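Local coordinates for ORF10 (Moritella marina, PDB 6RIW), which supplies the ketosynthase-chain length factor didomain of a polyunsaturated fatty acid synthase and probably catalyses the condensation steps that elongate the acyl chain, at residues 2-7 and 268-273; 110-115 and 215-220. All blocks are in the same frame, centred on the assembly; numbering follows the deposited sequence.

Both interactions lie in the ketosynthase half of the didomain and reach the same sheet, in which strand 259-270 sits between strands 4-12 and 217-224. Interaction 1 joins 259-270 to 4-12 in antiparallel fashion, is largely buried, and gains polar grip where the strand passes into helix 271-277. Interaction 2 starts the parallel pairing of 115-120 with 217-224; its Cys115 and Met217 are buried, whereas an asparagine pair at its margin faces solvent. It relies on sulfur and methyl packing and on one carbonyl shared by two amides. The two contacts meet directly: Leu268 N probably bonds to Met218 O at 2.8 Å, and Arg270 NH1 to Asn216 OD1.

Interaction 1: residues 2-7 and 268-273; sequences ENIAVV and LKRQSD
The carboxylate of Glu2 lies with one face over Arg270 CB, which sits 3.8 Å from Glu2 CD, while its rim is turned to Ser272. Glu2 OE2 accepts two bonds there: Ser272 OG comes in on the syn lone pair at 2.7 Å, and Ser272 N meets the oxygen nearly end-on to its C-O bond at 3.1 Å. Glu2 CG stands anti to the backbone N (chi1 -176°) and the chain is extended beyond it, which carries the carboxylate across to the start of helix 271-277. A water donates to Glu2 OE1. The side chains of Asn3 and Gln271 lie side by side, their amide planes 53° apart. Gln271 OE1 lies in the amide plane of Asn3, 3.0 Å from Asn3 ND2, yet the donor stands above the Gln271 carbonyl plane and off its lone pairs. Gln271 NE2 turns to the carbonyls of Thr453 and Thr455.

Behind these groups the backbones pair antiparallel. Ala5 and Lys269 form the hydrogen-bonded pair, with Ala5 N to Lys269 O at 2.7 Å and Lys269 N to Ala5 O at 3.0 Å; beyond it Asn3 O receives Gln271 N. On one face Val6 CG2 packs 3.8 Å from Leu268 CD2, and Ile4 CG2 reaches Leu268 CB. Helix 198-211 covers Ile4 and Leu268. Asn3 also touches Lys286, which with Met1 forms the magnesium site, so the start of this strand lies close to the metal.

Arg270 is the helix N-cap residue, and Asn3 O and Glu2 OE2 receive the amides of the next two residues. The strand-to-helix turn is thus tied to the N-terminal segment through its first amide groups, and the helix start would probably favour a negatively charged Glu2, though the nearby Glu457 may act against this.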
loop_
_atom_site.group_PDB
_atom_site.type_symbol
_atom_site.label_atom_id
_atom_site.label_comp_id
_atom_site.label_asym_id
_atom_site.label_seq_id
_atom_site.Cartn_x
_atom_site.Cartn_y
_atom_site.Cartn_z
ATOM N N GLU A 2 -23.239 2.922 16.424
ATOM C CA GLU A 2 -24.257 1.936 16.072
ATOM C C GLU A 2 -23.660 0.590 15.653
ATOM O O GLU A 2 -22.637 0.527 14.968
ATOM C CB GLU A 2 -25.126 2.482 14.937
ATOM C CG GLU A 2 -26.259 1.570 14.567
ATOM C CD GLU A 2 -27.075 2.096 13.422
ATOM O OE1 GLU A 2 -26.742 3.190 12.914
ATOM O OE2 GLU A 2 -28.050 1.413 13.032
ATOM N N ASN A 3 -24.321 -0.494 16.074
ATOM C CA ASN A 3 -24.057 -1.832 15.550
ATOM C C ASN A 3 -23.919 -1.832 14.031
ATOM O O ASN A 3 -24.768 -1.285 13.320
ATOM C CB ASN A 3 -25.204 -2.773 15.924
ATOM C CG ASN A 3 -25.161 -3.206 17.377
ATOM O OD1 ASN A 3 -24.149 -3.034 18.071
ATOM N ND2 ASN A 3 -26.258 -3.796 17.839
ATOM N N ILE A 4 -22.868 -2.485 13.538
ATOM C CA ILE A 4 -22.679 -2.728 12.111
ATOM C C ILE A 4 -22.973 -4.196 11.837
ATOM O O ILE A 4 -22.461 -5.077 12.539
ATOM C CB ILE A 4 -21.252 -2.355 11.659
ATOM C CG1 ILE A 4 -20.987 -0.867 11.941
ATOM C CG2 ILE A 4 -21.069 -2.694 10.178
ATOM C CD1 ILE A 4 -21.950 0.084 11.197
ATOM N N ALA A 5 -23.799 -4.458 10.831
ATOM C CA ALA A 5 -24.135 -5.817 10.420
ATOM C C ALA A 5 -23.250 -6.227 9.254
ATOM O O ALA A 5 -23.077 -5.455 8.304
ATOM C CB ALA A 5 -25.601 -5.920 10.009
ATOM N N VAL A 6 -22.678 -7.430 9.343
ATOM C CA VAL A 6 -22.044 -8.089 8.210
ATOM C C VAL A 6 -23.118 -8.836 7.430
ATOM O O VAL A 6 -23.726 -9.783 7.948
ATOM C CB VAL A 6 -20.941 -9.050 8.677
ATOM C CG1 VAL A 6 -20.196 -9.635 7.452
ATOM C CG2 VAL A 6 -20.003 -8.345 9.642
ATOM N N VAL A 7 -23.356 -8.424 6.186
ATOM C CA VAL A 7 -24.462 -8.976 5.407
ATOM C C VAL A 7 -23.999 -9.764 4.196
ATOM O O VAL A 7 -24.843 -10.296 3.456
ATOM C CB VAL A 7 -25.459 -7.880 4.994
ATOM C CG1 VAL A 7 -25.972 -7.154 6.240
ATOM C CG2 VAL A 7 -24.810 -6.867 4.014
ATOM N N LEU A 268 -20.831 -4.549 4.563
ATOM C CA LEU A 268 -21.228 -3.973 5.844
ATOM C C LEU A 268 -22.350 -2.954 5.684
ATOM O O LEU A 268 -22.326 -2.123 4.771
ATOM C CB LEU A 268 -20.047 -3.274 6.530
ATOM C CG LEU A 268 -18.753 -4.065 6.677
ATOM C CD1 LEU A 268 -17.693 -3.232 7.384
ATOM C CD2 LEU A 268 -19.016 -5.355 7.446
ATOM N N LYS A 269 -23.306 -2.978 6.617
ATOM C CA LYS A 269 -24.343 -1.954 6.690
ATOM C C LYS A 269 -24.613 -1.633 8.153
ATOM O O LYS A 269 -24.349 -2.452 9.036
ATOM C CB LYS A 269 -25.658 -2.408 6.009
ATOM C CG LYS A 269 -25.588 -2.471 4.472
ATOM C CD LYS A 269 -26.808 -3.206 3.886
ATOM C CE LYS A 269 -28.102 -2.413 4.076
ATOM N NZ LYS A 269 -29.187 -2.883 3.142
ATOM N N ARG A 270 -25.107 -0.422 8.413
ATOM C CA ARG A 270 -25.619 -0.126 9.746
ATOM C C ARG A 270 -26.750 -1.109 10.059
ATOM O O ARG A 270 -27.548 -1.450 9.185
ATOM C CB ARG A 270 -26.107 1.337 9.822
ATOM C CG ARG A 270 -24.976 2.373 9.666
ATOM C CD ARG A 270 -25.473 3.825 9.637
ATOM N NE ARG A 270 -26.351 4.051 8.497
ATOM C CZ ARG A 270 -25.959 4.548 7.329
ATOM N NH1 ARG A 270 -26.828 4.680 6.336
ATOM N NH2 ARG A 270 -24.697 4.907 7.138
ATOM N N GLN A 271 -26.782 -1.605 11.296
ATOM C CA GLN A 271 -27.750 -2.653 11.634
ATOM C C GLN A 271 -29.185 -2.199 11.383
ATOM O O GLN A 271 -30.012 -2.987 10.910
ATOM C CB GLN A 271 -27.592 -3.088 13.090
ATOM C CG GLN A 271 -28.397 -4.361 13.421
ATOM C CD GLN A 271 -28.645 -4.497 14.904
ATOM O OE1 GLN A 271 -28.387 -3.569 15.667
ATOM N NE2 GLN A 271 -29.135 -5.660 15.324
ATOM N N SER A 272 -29.491 -0.930 11.670
ATOM C CA SER A 272 -30.830 -0.400 11.396
ATOM C C SER A 272 -31.231 -0.612 9.940
ATOM O O SER A 272 -32.362 -1.022 9.652
ATOM C CB SER A 272 -30.890 1.088 11.745
ATOM O OG SER A 272 -29.893 1.804 11.042
ATOM N N ASP A 273 -30.315 -0.335 9.003
ATOM C CA ASP A 273 -30.638 -0.505 7.590
ATOM C C ASP A 273 -30.716 -1.982 7.219
ATOM O O ASP A 273 -31.549 -2.377 6.394
ATOM C CB ASP A 273 -29.595 0.205 6.715
ATOM C CG ASP A 273 -29.564 1.718 6.931
ATOM O OD1 ASP A 273 -30.515 2.269 7.535
ATOM O OD2 ASP A 273 -28.581 2.367 6.494
HETATM O O HOH W 1 -28.819 4.824 12.141
#

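Interaction 2: residues 110-115 and 215-220; sequences TALENC and ANMMLA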
loop_
_atom_site.group_PDB
_atom_site.type_symbol
_atom_site.label_atom_id
_atom_site.label_comp_id
_atom_site.label_asym_id
_atom_site.label_seq_id
_atom_site.Cartn_x
_atom_site.Cartn_y
_atom_site.Cartn_z
ATOM N N THR A 110 -29.025 -0.653 -7.528
ATOM C CA THR A 110 -28.874 0.795 -7.497
ATOM C C THR A 110 -28.370 1.272 -6.145
ATOM O O THR A 110 -27.819 2.378 -6.057
ATOM C CB THR A 110 -30.199 1.489 -7.832
ATOM O OG1 THR A 110 -31.180 1.095 -6.872
ATOM C CG2 THR A 110 -30.675 1.091 -9.221
ATOM N N ALA A 111 -28.529 0.457 -5.100
ATOM C CA ALA A 111 -27.962 0.777 -3.799
ATOM C C ALA A 111 -26.443 0.920 -3.843
ATOM O O ALA A 111 -25.858 1.527 -2.937
ATOM C CB ALA A 111 -28.329 -0.308 -2.793
ATOM N N LEU A 112 -25.794 0.346 -4.848
ATOM C CA LEU A 112 -24.345 0.474 -4.951
ATOM C C LEU A 112 -23.903 1.907 -5.212
ATOM O O LEU A 112 -22.730 2.217 -4.986
ATOM C CB LEU A 112 -23.819 -0.474 -6.032
ATOM C CG LEU A 112 -24.103 -1.953 -5.751
ATOM C CD1 LEU A 112 -23.537 -2.868 -6.852
ATOM C CD2 LEU A 112 -23.616 -2.365 -4.375
ATOM N N GLU A 113 -24.819 2.800 -5.612
ATOM C CA GLU A 113 -24.481 4.212 -5.744
ATOM C C GLU A 113 -23.955 4.796 -4.442
ATOM O O GLU A 113 -23.145 5.730 -4.458
ATOM C CB GLU A 113 -25.703 4.993 -6.218
ATOM C CG GLU A 113 -25.418 6.449 -6.539
ATOM C CD GLU A 113 -26.412 7.026 -7.546
ATOM O OE1 GLU A 113 -27.589 6.579 -7.548
ATOM O OE2 GLU A 113 -26.006 7.924 -8.331
ATOM N N ASN A 114 -24.386 4.267 -3.306
ATOM C CA ASN A 114 -23.919 4.754 -2.015
ATOM C C ASN A 114 -23.076 3.721 -1.280
ATOM O O ASN A 114 -23.097 3.662 -0.047
ATOM C CB ASN A 114 -25.120 5.190 -1.175
ATOM C CG ASN A 114 -25.837 6.354 -1.803
ATOM O OD1 ASN A 114 -26.994 6.241 -2.195
ATOM N ND2 ASN A 114 -25.136 7.462 -1.955
ATOM N N CYS A 115 -22.335 2.900 -2.026
ATOM C CA CYS A 115 -21.446 1.889 -1.461
ATOM C C CYS A 115 -20.000 2.252 -1.787
ATOM O O CYS A 115 -19.689 2.593 -2.934
ATOM C CB CYS A 115 -21.767 0.506 -2.027
ATOM S SG CYS A 115 -20.860 -0.885 -1.291
ATOM N N ALA A 215 -21.236 6.786 3.598
ATOM C CA ALA A 215 -21.763 5.718 2.767
ATOM C C ALA A 215 -22.935 5.076 3.499
ATOM O O ALA A 215 -23.085 5.234 4.715
ATOM C CB ALA A 215 -20.687 4.658 2.466
ATOM N N ASN A 216 -23.765 4.354 2.739
ATOM C CA ASN A 216 -24.847 3.543 3.295
ATOM C C ASN A 216 -24.564 2.052 3.209
ATOM O O ASN A 216 -25.288 1.259 3.817
ATOM C CB ASN A 216 -26.172 3.861 2.590
ATOM C CG ASN A 216 -26.600 5.301 2.800
ATOM O OD1 ASN A 216 -26.314 5.905 3.841
ATOM N ND2 ASN A 216 -27.262 5.869 1.800
ATOM N N MET A 217 -23.515 1.665 2.490
ATOM C CA MET A 217 -23.012 0.307 2.448
ATOM C C MET A 217 -21.513 0.422 2.222
ATOM O O MET A 217 -21.048 1.382 1.593
ATOM C CB MET A 217 -23.691 -0.499 1.325
ATOM C CG MET A 217 -23.379 -1.991 1.298
ATOM S SD MET A 217 -24.324 -2.854 -0.000
ATOM C CE MET A 217 -25.276 -1.506 -0.718
ATOM N N MET A 218 -20.754 -0.527 2.771
ATOM C CA MET A 218 -19.316 -0.557 2.518
ATOM C C MET A 218 -18.853 -1.977 2.225
ATOM O O MET A 218 -19.267 -2.929 2.897
ATOM C CB MET A 218 -18.504 -0.008 3.710
ATOM C CG MET A 218 -18.575 1.504 3.900
ATOM S SD MET A 218 -17.870 2.453 2.540
ATOM C CE MET A 218 -16.110 2.016 2.683
ATOM N N LEU A 219 -17.966 -2.110 1.238
ATOM C CA LEU A 219 -17.141 -3.305 1.076
ATOM C C LEU A 219 -15.839 -3.109 1.846
ATOM O O LEU A 219 -15.216 -2.041 1.773
ATOM C CB LEU A 219 -16.832 -3.560 -0.401
ATOM C CG LEU A 219 -17.938 -4.095 -1.310
ATOM C CD1 LEU A 219 -17.439 -4.146 -2.738
ATOM C CD2 LEU A 219 -18.360 -5.470 -0.876
ATOM N N ALA A 220 -15.448 -4.114 2.611
ATOM C CA ALA A 220 -14.173 -4.060 3.307
ATOM C C ALA A 220 -13.489 -5.410 3.163
ATOM O O ALA A 220 -14.095 -6.457 3.402
ATOM C CB ALA A 220 -14.332 -3.699 4.791
HETATM O O HOH W 2 -28.365 3.951 -0.501
#
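Cys115 and Met217, each with 84 Å² buried, pair as a parallel bridge, their side chains on the same side of the sheet. Cys115 SG, trans to the Cys115 backbone N (chi1 -174°), lies alongside the Met217 chain, 3.8 Å from Met217 CG, and extends toward Leu219 CG. The Cys115 CA-H points at Met217 O, a close contact of 3.1 Å between CA and O. Met217 runs extended as far as SD and then bends, chi3 being eclipsed at 0°, which turns CE onto the 3-10 turn: Met217 CE sits 3.9 Å from Ala111 CB and also meets Leu112 CD2. Were Met217 replaced by an alanine, a gap would probably open between this turn and the strand, and Ala111, Leu112 and Cys115 SG would lose their shared apolar partner.

Asn114, next in buried area, works through its carbonyl. Asn114 O accepts from Asn216 N at 2.9 Å and from Met217 N at 3.3 Å, the first donor in the carbonyl plane and the second tilted from it. The two asparagine side chains lie side by side, their amide planes 57° apart, and a water bridges Asn114 OD1 and Asn216 ND2; Asn216 OD1 accepts from Arg270 NH1.

Strand 115-120 thereby enters beside 217-224, within the five-stranded layer of the thiolase fold, where the neighbouring strand 259-270 runs antiparallel to the rest.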